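Local atomic coordinates of octopine dehydrogenase (Pecten maximus, PDB entry 3C7A), a protein that catalyses the NADH-dependent condensation of L-arginine with pyruvate to D-octopine, the reverse of octopine dehydrogenation. Residues 75-78 with 79-83; 150-153 with 154-157; 196-199 with 200-204; 289-292 with 293-297; 388-391 with 392-395. One frame throughout, in Å; residues are numbered along the deposited sequence.

Followed from the N terminus, the five contacts lie in series along the chain, none enclosing or crossing another, and each closes only a tight local turn. Interaction 1 forms the short helix 76-80 between strands 71-73 and 85-88. Interaction 2 closes the hairpin from strand 146-150 to strand 156-171, beside the NADH site. Interactions 3 and 4 cap helices 200-205 and 293-298, both within the family's alpha-helical domain range, and interaction 5 starts the late helix 391-396. Only interactions 3 and 5 touch, bringing helix 200-205 against helix 391-396, with the centres of the two interactions about 17 Å apart. Interactions 1 and 4 lie on opposite sides of the chain's centre, about 51 Å between centres.

Interaction 1: residues 75-78 with 79-83; sequences DPEI and AISGA
Following the short helix 76-80, Ser81 turns its OG back to donate to Glu77 O at 3.0 Å, in the carbonyl plane and on a lone pair. This bond covers a carbonyl of the helical turn. With OG beside its own backbone N (chi1 -66°), the serine hydroxyl is turned back to that oxygen. An alanine here would probably leave Glu77 O without this donor. Within the helix Ile80 N bonds to Pro76 O at 3.1 Å, while the bond from Ala79 N to Asp75 O is weak. At the other end Asp75 is the N-cap: its OD1 accepts from Glu77 N at 3.1 Å, from above the carboxylate plane. Pro76, with no N-H to satisfy, suits the first helical position. A water donates to Ile78 O and, weakly, to Ser81 O. A type II beta turn from Ile80 to Ala83 leads the chain on, and Gly82 takes the positive phi that such a turn needs. Small Ala79 packs on Leu32 of strand 27-32, Ile80 lies against Tyr105, and Ala79 O accepts from Arg30, so the helix rests beside the parallel strands of the nucleotide-binding half.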
loop_
_atom_site.group_PDB
_atom_site.type_symbol
_atom_site.label_atom_id
_atom_site.label_comp_id
_atom_site.label_asym_id
_atom_site.label_seq_id
_atom_site.Cartn_x
_atom_site.Cartn_y
_atom_site.Cartn_z
ATOM N N ASP A 75 0.764 25.017 4.534
ATOM C CA ASP A 75 -0.572 25.609 4.683
ATOM C C ASP A 75 -1.586 24.937 3.741
ATOM O O ASP A 75 -1.470 25.059 2.520
ATOM C CB ASP A 75 -0.500 27.124 4.418
ATOM C CG ASP A 75 -1.801 27.866 4.746
ATOM O OD1 ASP A 75 -2.848 27.228 4.996
ATOM O OD2 ASP A 75 -1.771 29.115 4.744
ATOM N N PRO A 76 -2.583 24.222 4.311
ATOM C CA PRO A 76 -3.608 23.519 3.523
ATOM C C PRO A 76 -4.569 24.424 2.737
ATOM O O PRO A 76 -5.131 23.981 1.732
ATOM C CB PRO A 76 -4.380 22.720 4.580
ATOM C CG PRO A 76 -4.170 23.466 5.848
ATOM C CD PRO A 76 -2.781 24.024 5.760
ATOM N N GLU A 77 -4.759 25.665 3.188
ATOM C CA GLU A 77 -5.662 26.606 2.505
ATOM C C GLU A 77 -5.136 27.016 1.122
ATOM O O GLU A 77 -5.918 27.212 0.188
ATOM C CB GLU A 77 -5.935 27.843 3.375
ATOM C CG GLU A 77 -7.086 28.725 2.870
ATOM C CD GLU A 77 -7.408 29.899 3.786
ATOM O OE1 GLU A 77 -6.542 30.311 4.590
ATOM O OE2 GLU A 77 -8.539 30.425 3.692
ATOM N N ILE A 78 -3.817 27.139 1.002
ATOM C CA ILE A 78 -3.170 27.466 -0.272
ATOM C C ILE A 78 -3.090 26.244 -1.203
ATOM O O ILE A 78 -3.352 26.353 -2.405
ATOM C CB ILE A 78 -1.756 28.080 -0.050
ATOM C CG1 ILE A 78 -1.861 29.398 0.731
ATOM C CG2 ILE A 78 -1.025 28.296 -1.385
ATOM C CD1 ILE A 78 -0.546 29.897 1.310
ATOM N N ALA A 79 -2.744 25.088 -0.637
ATOM C CA ALA A 79 -2.468 23.876 -1.419
ATOM C C ALA A 79 -3.704 23.143 -1.961
ATOM O O ALA A 79 -3.675 22.633 -3.086
ATOM C CB ALA A 79 -1.594 22.915 -0.613
ATOM N N ILE A 80 -4.772 23.089 -1.165
ATOM C CA ILE A 80 -5.958 22.278 -1.488
ATOM C C ILE A 80 -7.057 23.030 -2.261
ATOM O O ILE A 80 -7.764 22.426 -3.074
ATOM C CB ILE A 80 -6.558 21.601 -0.207
ATOM C CG1 ILE A 80 -5.530 20.678 0.473
ATOM C CG2 ILE A 80 -7.866 20.847 -0.514
ATOM C CD1 ILE A 80 -5.197 19.381 -0.282
ATOM N N SER A 81 -7.198 24.332 -2.010
ATOM C CA SER A 81 -8.278 25.131 -2.615
ATOM C C SER A 81 -8.218 25.190 -4.144
ATOM O O SER A 81 -7.245 25.688 -4.719
ATOM C CB SER A 81 -8.314 26.549 -2.027
ATOM O OG SER A 81 -8.678 26.527 -0.658
ATOM N N GLY A 82 -9.261 24.667 -4.788
ATOM C CA GLY A 82 -9.380 24.685 -6.251
ATOM C C GLY A 82 -8.740 23.522 -6.999
ATOM O O GLY A 82 -8.730 23.506 -8.233
ATOM N N ALA A 83 -8.217 22.544 -6.260
ATOM C CA ALA A 83 -7.512 21.402 -6.857
ATOM C C ALA A 83 -8.453 20.382 -7.509
ATOM O O ALA A 83 -9.516 20.069 -6.968
ATOM C CB ALA A 83 -6.625 20.723 -5.817
HETATM O O HOH W 1 -5.231 28.061 -3.368
#

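Interaction 2: residues 150-153 with 154-157; sequences IKEF and GRKV
Glu152 sets CG anti to its backbone N (chi1 -179°) and runs on extended, while Arg155 keeps CG beside its own N and bends at chi3 (67°), and the two side chains come to lie alongside each other, pointing the same way. Their charged ends meet loosely: Glu152 OE2 is 3.8 Å from Arg155 NE, a long salt bridge, with carboxylate and guanidinium planes turned 58° apart. A water at the edge of the guanidinium, in its plane, joins the pair, donating to Glu152 OE1 at 2.7 Å and accepting a weak bond from Arg155 NE. The far end of the arginine is held more firmly by others, NH2 by Asp49 in a salt bridge and NH1 by Ala45 O, partners that its long chain can reach. Arg155 CB meanwhile lies against Glu152 CG.

All this decorates a beta-hairpin whose strands pair irregularly, with classic beta bulges at its end. Lys151 and Glu152 both face Lys156, so Lys156 O accepts from Lys151 N at 3.1 Å and weakly from Glu152 N. Arg155 and Lys156 both face Glu152, whose carbonyl oxygen takes Arg155 N and Lys156 N, each at 3.1 Å, the latter in the carbonyl plane. Gly154 carries the positive phi of the connecting turn, where a CB would clash with Phe153 O.

On the Ile150 and Val157 face, branched apolar side chains approach with Ile150 CG1 4.4 Å from Val157 CG2. Ile150 N bonds to OD1 of Asn12, an NADH-binding residue, while Val157 packs on Thr16 of helix 12-21 and Val53 of strand 51-56.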
loop_
_atom_site.group_PDB
_atom_site.type_symbol
_atom_site.label_atom_id
_atom_site.label_comp_id
_atom_site.label_asym_id
_atom_site.label_seq_id
_atom_site.Cartn_x
_atom_site.Cartn_y
_atom_site.Cartn_z
ATOM N N ILE A 150 16.638 8.920 -3.189
ATOM C CA ILE A 150 17.148 10.300 -3.155
ATOM C C ILE A 150 18.684 10.343 -3.134
ATOM O O ILE A 150 19.322 9.598 -2.387
ATOM C CB ILE A 150 16.580 11.085 -1.931
ATOM C CG1 ILE A 150 15.075 11.332 -2.096
ATOM C CG2 ILE A 150 17.317 12.415 -1.722
ATOM C CD1 ILE A 150 14.360 11.734 -0.810
ATOM N N LYS A 151 19.263 11.220 -3.956
ATOM C CA LYS A 151 20.716 11.423 -4.000
ATOM C C LYS A 151 21.153 12.684 -3.242
ATOM O O LYS A 151 22.219 12.702 -2.619
ATOM C CB LYS A 151 21.219 11.482 -5.449
ATOM C CG LYS A 151 20.887 10.251 -6.308
ATOM C CD LYS A 151 21.565 8.972 -5.807
ATOM C CE LYS A 151 23.052 8.942 -6.139
ATOM N NZ LYS A 151 23.694 7.681 -5.669
ATOM N N GLU A 152 20.331 13.729 -3.316
ATOM C CA GLU A 152 20.581 14.999 -2.629
ATOM C C GLU A 152 19.238 15.638 -2.268
ATOM O O GLU A 152 18.423 15.908 -3.153
ATOM C CB GLU A 152 21.415 15.934 -3.518
ATOM C CG GLU A 152 21.751 17.291 -2.899
ATOM C CD GLU A 152 22.700 18.126 -3.749
ATOM O OE1 GLU A 152 22.844 17.850 -4.962
ATOM O OE2 GLU A 152 23.308 19.071 -3.203
ATOM N N PHE A 153 19.016 15.871 -0.973
ATOM C CA PHE A 153 17.720 16.354 -0.469
ATOM C C PHE A 153 17.239 17.647 -1.135
ATOM O O PHE A 153 17.909 18.682 -1.077
ATOM C CB PHE A 153 17.735 16.509 1.062
ATOM C CG PHE A 153 16.455 17.080 1.634
ATOM C CD1 PHE A 153 16.371 18.427 1.981
ATOM C CD2 PHE A 153 15.334 16.272 1.818
ATOM C CE1 PHE A 153 15.193 18.964 2.504
ATOM C CE2 PHE A 153 14.149 16.797 2.343
ATOM C CZ PHE A 153 14.080 18.146 2.686
ATOM N N GLY A 154 16.071 17.559 -1.770
ATOM C CA GLY A 154 15.413 18.708 -2.389
ATOM C C GLY A 154 15.939 19.109 -3.758
ATOM O O GLY A 154 15.482 20.103 -4.326
ATOM N N ARG A 155 16.884 18.336 -4.293
ATOM C CA ARG A 155 17.586 18.714 -5.525
ATOM C C ARG A 155 17.699 17.610 -6.590
ATOM O O ARG A 155 17.595 17.900 -7.785
ATOM C CB ARG A 155 18.979 19.276 -5.198
ATOM C CG ARG A 155 18.967 20.602 -4.428
ATOM C CD ARG A 155 20.375 21.086 -4.074
ATOM N NE ARG A 155 21.151 21.467 -5.255
ATOM C CZ ARG A 155 21.137 22.672 -5.819
ATOM N NH1 ARG A 155 20.384 23.647 -5.322
ATOM N NH2 ARG A 155 21.882 22.905 -6.892
ATOM N N LYS A 156 17.911 16.362 -6.166
ATOM C CA LYS A 156 18.190 15.266 -7.108
ATOM C C LYS A 156 17.668 13.898 -6.648
ATOM O O LYS A 156 17.821 13.529 -5.483
ATOM C CB LYS A 156 19.699 15.181 -7.377
ATOM C CG LYS A 156 20.080 14.488 -8.682
ATOM C CD LYS A 156 21.591 14.263 -8.785
ATOM C CE LYS A 156 22.363 15.562 -9.021
ATOM N NZ LYS A 156 22.187 16.091 -10.406
ATOM N N VAL A 157 17.069 13.153 -7.582
ATOM C CA VAL A 157 16.545 11.801 -7.323
ATOM C C VAL A 157 16.795 10.849 -8.516
ATOM O O VAL A 157 16.789 11.280 -9.672
ATOM C CB VAL A 157 15.034 11.840 -6.911
ATOM C CG1 VAL A 157 14.144 12.308 -8.068
ATOM C CG2 VAL A 157 14.565 10.492 -6.358
HETATM O O HOH W 2 23.347 19.626 -6.905
#

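Interaction 3: residues 196-199 with 200-204; sequences LAKH and FLEML
His199 and Leu201 meet in an N-cap, the histidine standing just before helix 200-205, where the chain passes from strand 193-196 into the helix. His199 ND1 accepts from Leu201 N at 3.2 Å, an almost straight bond (168°) that lies close to the ring plane, at the edge of the imidazole. The ring reaches this place because CG is anti to the backbone N (chi1 -156°). With ND1 as acceptor, a proton on NE2 is likely, consistent with the weak bond from that nitrogen to Asn267 OD1. A leucine in place of His199 would probably leave Leu201 N without its capping partner, since a hydrocarbon side chain has no hydrogen-bond acceptor. His199 O adds only weak bonds, from Glu202 N and Met203 N, to the first turn.

Glu202 folds back from that turn toward the preceding loop. Its OE1 takes Lys198 N at 3.3 Å on the syn side, a bent bond, and also lies 3.4 Å from Lys198 CB. An acidic residue suits the start of a helix, where it is likely to be favoured by the N-H groups of the first turn. Lys198 sends its amino group away to Asp271. The side chain of Glu202 is about 5 Å from that of Met206, an L-arginine-binding residue.

Phe200 runs beside His199 with the rings near parallel, 19° between planes, but slid apart so that they barely overlap. Leu201 packs on one face of the Phe200 ring, its CG 4.0 Å above the plane and offset toward the rim.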
loop_
_atom_site.group_PDB
_atom_site.type_symbol
_atom_site.label_atom_id
_atom_site.label_comp_id
_atom_site.label_asym_id
_atom_site.label_seq_id
_atom_site.Cartn_x
_atom_site.Cartn_y
_atom_site.Cartn_z
ATOM N N LEU A 196 -8.024 -0.892 -15.218
ATOM C CA LEU A 196 -8.982 -0.885 -14.104
ATOM C C LEU A 196 -9.359 -2.288 -13.617
ATOM O O LEU A 196 -9.629 -3.182 -14.422
ATOM C CB LEU A 196 -10.250 -0.110 -14.487
ATOM C CG LEU A 196 -10.536 1.273 -13.880
ATOM C CD1 LEU A 196 -9.329 2.204 -13.895
ATOM C CD2 LEU A 196 -11.720 1.921 -14.588
ATOM N N ALA A 197 -9.378 -2.462 -12.295
ATOM C CA ALA A 197 -9.824 -3.711 -11.666
ATOM C C ALA A 197 -11.349 -3.745 -11.515
ATOM O O ALA A 197 -12.015 -2.719 -11.675
ATOM C CB ALA A 197 -9.140 -3.902 -10.314
ATOM N N LYS A 198 -11.891 -4.922 -11.197
ATOM C CA LYS A 198 -13.346 -5.136 -11.134
ATOM C C LYS A 198 -14.045 -4.602 -9.874
ATOM O O LYS A 198 -15.159 -4.080 -9.965
ATOM C CB LYS A 198 -13.687 -6.619 -11.330
ATOM C CG LYS A 198 -13.595 -7.108 -12.772
ATOM C CD LYS A 198 -13.946 -8.590 -12.869
ATOM C CE LYS A 198 -14.094 -9.050 -14.314
ATOM N NZ LYS A 198 -12.797 -9.081 -15.053
ATOM N N HIS A 199 -13.404 -4.746 -8.712
ATOM C CA HIS A 199 -14.020 -4.394 -7.421
ATOM C C HIS A 199 -12.966 -3.947 -6.401
ATOM O O HIS A 199 -11.816 -4.390 -6.462
ATOM C CB HIS A 199 -14.802 -5.595 -6.875
ATOM C CG HIS A 199 -15.899 -5.233 -5.919
ATOM N ND1 HIS A 199 -15.671 -4.975 -4.585
ATOM C CD2 HIS A 199 -17.235 -5.109 -6.102
ATOM C CE1 HIS A 199 -16.817 -4.695 -3.988
ATOM N NE2 HIS A 199 -17.782 -4.770 -4.888
ATOM N N PHE A 200 -13.356 -3.080 -5.463
ATOM C CA PHE A 200 -12.414 -2.564 -4.454
ATOM C C PHE A 200 -12.028 -3.582 -3.370
ATOM O O PHE A 200 -10.953 -3.475 -2.771
ATOM C CB PHE A 200 -12.891 -1.224 -3.851
ATOM C CG PHE A 200 -13.871 -1.360 -2.708
ATOM C CD1 PHE A 200 -15.231 -1.532 -2.951
ATOM C CD2 PHE A 200 -13.433 -1.280 -1.385
ATOM C CE1 PHE A 200 -16.140 -1.645 -1.895
ATOM C CE2 PHE A 200 -14.332 -1.390 -0.322
ATOM C CZ PHE A 200 -15.690 -1.574 -0.578
ATOM N N LEU A 201 -12.903 -4.557 -3.124
ATOM C CA LEU A 201 -12.611 -5.649 -2.186
ATOM C C LEU A 201 -11.698 -6.715 -2.803
ATOM O O LEU A 201 -11.031 -7.462 -2.079
ATOM C CB LEU A 201 -13.902 -6.287 -1.651
ATOM C CG LEU A 201 -14.767 -5.506 -0.650
ATOM C CD1 LEU A 201 -16.058 -6.264 -0.355
ATOM C CD2 LEU A 201 -14.024 -5.204 0.651
ATOM N N GLU A 202 -11.682 -6.783 -4.136
ATOM C CA GLU A 202 -10.719 -7.602 -4.880
ATOM C C GLU A 202 -9.296 -7.090 -4.633
ATOM O O GLU A 202 -8.392 -7.871 -4.325
ATOM C CB GLU A 202 -11.042 -7.586 -6.385
ATOM C CG GLU A 202 -10.035 -8.330 -7.274
ATOM C CD GLU A 202 -10.019 -7.836 -8.722
ATOM O OE1 GLU A 202 -11.085 -7.445 -9.248
ATOM O OE2 GLU A 202 -8.931 -7.848 -9.340
ATOM N N MET A 203 -9.120 -5.774 -4.762
ATOM C CA MET A 203 -7.835 -5.099 -4.539
ATOM C C MET A 203 -7.352 -5.247 -3.089
ATOM O O MET A 203 -6.152 -5.415 -2.844
ATOM C CB MET A 203 -7.949 -3.616 -4.934
ATOM C CG MET A 203 -6.689 -2.757 -4.734
ATOM S SD MET A 203 -5.271 -3.169 -5.780
ATOM C CE MET A 203 -5.899 -2.791 -7.420
ATOM N N LEU A 204 -8.293 -5.199 -2.145
ATOM C CA LEU A 204 -7.993 -5.310 -0.715
ATOM C C LEU A 204 -7.328 -6.641 -0.342
ATOM O O LEU A 204 -6.267 -6.648 0.288
ATOM C CB LEU A 204 -9.263 -5.075 0.127
ATOM C CG LEU A 204 -9.148 -4.814 1.639
ATOM C CD1 LEU A 204 -10.302 -3.946 2.133
ATOM C CD2 LEU A 204 -9.066 -6.103 2.459
#

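Interaction 4: residues 289-292 with 293-297; sequences DDHD and LYHAI
His291 brings NE2 over one face of the His295 ring, 3.2 Å above its plane and shifted toward the rim. The two ring planes are inclined at 37°, and although His291 NE2 comes near His295 ND1 the angle is poor for a hydrogen bond. The opposite face of the His295 ring is met by Tyr294 CD2, 3.9 Å above it, and the imidazole is held between the two aromatic residues. Asp289 lies alongside, its OD2 3.6 Å from His295 CD2.

The rotation of the ring is fixed by Asp292. Its CG sits between backbone N and carbonyl carbon (chi1 59°), which turns OD1 over the start of the helix, where it accepts twice from the same residue: His295 N at 3.0 Å, nearly in line with the C-O bond, and His295 ND1 at 2.8 Å. The latter donor lies in the ring plane of His295 and meets OD1 on the syn side, in a His-carboxylate hydrogen bond. The carboxylate of Asp292 would probably favour a proton on ND1. Asp292 O takes Ala296 N at 3.1 Å, the first regular bond of the helix.

Leu293 turns the other way, onto Thr247 of helix 240-263 and Tyr276 of helix 275-282. An aspartate placed just before a helix and accepting from the amide three residues on is the classic N-cap, and here it starts helix 293-298 at the surface, away from the coenzyme and substrate sites.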
loop_
_atom_site.group_PDB
_atom_site.type_symbol
_atom_site.label_atom_id
_atom_site.label_comp_id
_atom_site.label_asym_id
_atom_site.label_seq_id
_atom_site.Cartn_x
_atom_site.Cartn_y
_atom_site.Cartn_z
ATOM N N ASP A 289 12.581 -23.871 -12.525
ATOM C CA ASP A 289 11.755 -25.068 -12.344
ATOM C C ASP A 289 10.423 -24.697 -11.683
ATOM O O ASP A 289 10.410 -24.117 -10.593
ATOM C CB ASP A 289 12.512 -26.104 -11.502
ATOM C CG ASP A 289 11.823 -27.462 -11.465
ATOM O OD1 ASP A 289 10.989 -27.756 -12.350
ATOM O OD2 ASP A 289 12.132 -28.250 -10.546
ATOM N N ASP A 290 9.312 -25.046 -12.334
ATOM C CA ASP A 290 7.988 -24.543 -11.936
ATOM C C ASP A 290 6.909 -25.590 -11.589
ATOM O O ASP A 290 5.718 -25.263 -11.571
ATOM C CB ASP A 290 7.454 -23.567 -13.004
ATOM C CG ASP A 290 7.106 -24.251 -14.334
ATOM O OD1 ASP A 290 7.231 -25.492 -14.452
ATOM O OD2 ASP A 290 6.700 -23.533 -15.275
ATOM N N HIS A 291 7.312 -26.829 -11.301
ATOM C CA HIS A 291 6.336 -27.914 -11.099
ATOM C C HIS A 291 5.529 -27.856 -9.787
ATOM O O HIS A 291 4.467 -28.479 -9.688
ATOM C CB HIS A 291 6.963 -29.301 -11.333
ATOM C CG HIS A 291 7.964 -29.709 -10.296
ATOM N ND1 HIS A 291 7.645 -30.534 -9.240
ATOM C CD2 HIS A 291 9.281 -29.423 -10.167
ATOM C CE1 HIS A 291 8.721 -30.732 -8.497
ATOM N NE2 HIS A 291 9.727 -30.068 -9.038
ATOM N N ASP A 292 6.031 -27.115 -8.796
ATOM C CA ASP A 292 5.260 -26.788 -7.582
ATOM C C ASP A 292 5.670 -25.438 -6.968
ATOM O O ASP A 292 6.594 -24.785 -7.461
ATOM C CB ASP A 292 5.299 -27.928 -6.541
ATOM C CG ASP A 292 6.711 -28.275 -6.075
ATOM O OD1 ASP A 292 7.589 -27.386 -6.029
ATOM O OD2 ASP A 292 6.935 -29.454 -5.731
ATOM N N LEU A 293 4.977 -25.028 -5.903
ATOM C CA LEU A 293 5.207 -23.723 -5.264
ATOM C C LEU A 293 6.576 -23.605 -4.582
ATOM O O LEU A 293 7.180 -22.529 -4.585
ATOM C CB LEU A 293 4.077 -23.394 -4.275
ATOM C CG LEU A 293 4.022 -22.003 -3.621
ATOM C CD1 LEU A 293 3.810 -20.885 -4.647
ATOM C CD2 LEU A 293 2.940 -21.953 -2.551
ATOM N N TYR A 294 7.053 -24.706 -4.003
ATOM C CA TYR A 294 8.369 -24.749 -3.356
ATOM C C TYR A 294 9.506 -24.475 -4.345
ATOM O O TYR A 294 10.423 -23.707 -4.047
ATOM C CB TYR A 294 8.581 -26.092 -2.636
ATOM C CG TYR A 294 9.980 -26.301 -2.081
ATOM C CD1 TYR A 294 10.349 -25.777 -0.840
ATOM C CD2 TYR A 294 10.933 -27.029 -2.797
ATOM C CE1 TYR A 294 11.635 -25.967 -0.329
ATOM C CE2 TYR A 294 12.219 -27.225 -2.297
ATOM C CZ TYR A 294 12.563 -26.693 -1.063
ATOM O OH TYR A 294 13.834 -26.888 -0.572
ATOM N N HIS A 295 9.434 -25.103 -5.518
ATOM C CA HIS A 295 10.454 -24.947 -6.556
ATOM C C HIS A 295 10.363 -23.610 -7.296
ATOM O O HIS A 295 11.378 -23.085 -7.755
ATOM C CB HIS A 295 10.399 -26.112 -7.549
ATOM C CG HIS A 295 10.945 -27.397 -7.006
ATOM N ND1 HIS A 295 10.153 -28.339 -6.384
ATOM C CD2 HIS A 295 12.204 -27.894 -6.989
ATOM C CE1 HIS A 295 10.901 -29.361 -6.008
ATOM N NE2 HIS A 295 12.150 -29.117 -6.364
ATOM N N ALA A 296 9.151 -23.067 -7.403
ATOM C CA ALA A 296 8.917 -21.791 -8.091
ATOM C C ALA A 296 9.535 -20.592 -7.364
ATOM O O ALA A 296 10.023 -19.656 -8.003
ATOM C CB ALA A 296 7.423 -21.571 -8.317
ATOM N N ILE A 297 9.508 -20.628 -6.031
ATOM C CA ILE A 297 10.067 -19.554 -5.203
ATOM C C ILE A 297 11.589 -19.683 -5.053
ATOM O O ILE A 297 12.316 -18.698 -5.211
ATOM C CB ILE A 297 9.370 -19.471 -3.807
ATOM C CG1 ILE A 297 7.879 -19.145 -3.969
ATOM C CG2 ILE A 297 10.050 -18.427 -2.911
ATOM C CD1 ILE A 297 7.049 -19.311 -2.702
#

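Interaction 5: residues 388-391 with 392-395; sequences FNTL and DAIL
Thr390 caps helix 391-396 through hydrogen bonds that run from the preceding loop into the first turn. As the N-cap residue its OG1 accepts from Ala393 N, a weak bond of 3.4 Å. The hydroxyl reaches this amide because OG1 stands between the backbone N and the carbonyl carbon (chi1 59°), a choice open to threonine, whose methyl group then lies beside the backbone N. The regular helical bonds follow at once: Ile394 N to Thr390 O at 3.0 Å, and Leu395 N to Leu391 O at 3.1 Å.

Van der Waals contacts make up the rest. Ala393 CB is 3.5 Å from Thr390 OG1 and, in an apolar contact, 4.2 Å from Phe388 CD1, so the small alanine fits close to both loop side chains. Ile394 brings CG1 to 3.4 Å from Thr390 O, and Leu395 sets CG equally near Leu391 O, each touching the carbonyl oxygen that takes its own amide.

The ring of Phe388 also meets Lys399 in a cation-pi contact. Arg126 of helix 121-129 gives weak bonds to Ile394 O and Leu395 O, while Leu395 packs on His199 and Leu201, fitting this late helix against helix 200-205.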
loop_
_atom_site.group_PDB
_atom_site.type_symbol
_atom_site.label_atom_id
_atom_site.label_comp_id
_atom_site.label_asym_id
_atom_site.label_seq_id
_atom_site.Cartn_x
_atom_site.Cartn_y
_atom_site.Cartn_z
ATOM N N PHE A 388 -18.712 0.298 11.403
ATOM C CA PHE A 388 -19.289 -0.443 10.276
ATOM C C PHE A 388 -19.282 -1.937 10.610
ATOM O O PHE A 388 -18.249 -2.603 10.492
ATOM C CB PHE A 388 -18.515 -0.179 8.973
ATOM C CG PHE A 388 -18.429 1.278 8.581
ATOM C CD1 PHE A 388 -19.575 2.002 8.251
ATOM C CD2 PHE A 388 -17.193 1.918 8.514
ATOM C CE1 PHE A 388 -19.492 3.348 7.879
ATOM C CE2 PHE A 388 -17.099 3.262 8.141
ATOM C CZ PHE A 388 -18.253 3.978 7.823
ATOM N N ASN A 389 -20.440 -2.452 11.023
ATOM C CA ASN A 389 -20.538 -3.799 11.603
ATOM C C ASN A 389 -21.149 -4.881 10.698
ATOM O O ASN A 389 -21.043 -6.073 10.999
ATOM C CB ASN A 389 -21.291 -3.749 12.944
ATOM C CG ASN A 389 -20.617 -2.845 13.974
ATOM O OD1 ASN A 389 -21.288 -2.100 14.690
ATOM N ND2 ASN A 389 -19.290 -2.912 14.057
ATOM N N THR A 390 -21.783 -4.468 9.600
ATOM C CA THR A 390 -22.421 -5.406 8.665
ATOM C C THR A 390 -21.826 -5.320 7.255
ATOM O O THR A 390 -21.128 -4.354 6.928
ATOM C CB THR A 390 -23.952 -5.181 8.579
ATOM O OG1 THR A 390 -24.220 -3.841 8.142
ATOM C CG2 THR A 390 -24.620 -5.420 9.930
ATOM N N LEU A 391 -22.110 -6.328 6.426
ATOM C CA LEU A 391 -21.654 -6.353 5.031
ATOM C C LEU A 391 -22.259 -5.227 4.184
ATOM O O LEU A 391 -21.594 -4.693 3.291
ATOM C CB LEU A 391 -21.932 -7.715 4.378
ATOM C CG LEU A 391 -21.066 -8.927 4.754
ATOM C CD1 LEU A 391 -21.601 -10.195 4.093
ATOM C CD2 LEU A 391 -19.595 -8.725 4.396
ATOM N N ASP A 392 -23.512 -4.873 4.472
ATOM C CA ASP A 392 -24.187 -3.764 3.792
ATOM C C ASP A 392 -23.524 -2.420 4.114
ATOM O O ASP A 392 -23.371 -1.573 3.232
ATOM C CB ASP A 392 -25.679 -3.725 4.156
ATOM C CG ASP A 392 -26.483 -2.801 3.250
ATOM O OD1 ASP A 392 -26.602 -3.092 2.039
ATOM O OD2 ASP A 392 -27.009 -1.784 3.752
ATOM N N ALA A 393 -23.131 -2.243 5.376
ATOM C CA ALA A 393 -22.441 -1.033 5.830
ATOM C C ALA A 393 -21.021 -0.918 5.265
ATOM O O ALA A 393 -20.543 0.186 4.994
ATOM C CB ALA A 393 -22.416 -0.975 7.353
ATOM N N ILE A 394 -20.357 -2.061 5.097
ATOM C CA ILE A 394 -19.021 -2.131 4.491
ATOM C C ILE A 394 -19.045 -1.726 3.007
ATOM O O ILE A 394 -18.137 -1.039 2.531
ATOM C CB ILE A 394 -18.383 -3.540 4.688
ATOM C CG1 ILE A 394 -17.900 -3.705 6.135
ATOM C CG2 ILE A 394 -17.219 -3.780 3.718
ATOM C CD1 ILE A 394 -17.784 -5.150 6.604
ATOM N N LEU A 395 -20.095 -2.136 2.296
ATOM C CA LEU A 395 -20.228 -1.859 0.861
ATOM C C LEU A 395 -20.686 -0.433 0.528
ATOM O O LEU A 395 -20.147 0.192 -0.389
ATOM C CB LEU A 395 -21.165 -2.879 0.193
ATOM C CG LEU A 395 -20.690 -4.325 -0.005
ATOM C CD1 LEU A 395 -21.868 -5.226 -0.354
ATOM C CD2 LEU A 395 -19.600 -4.432 -1.070
#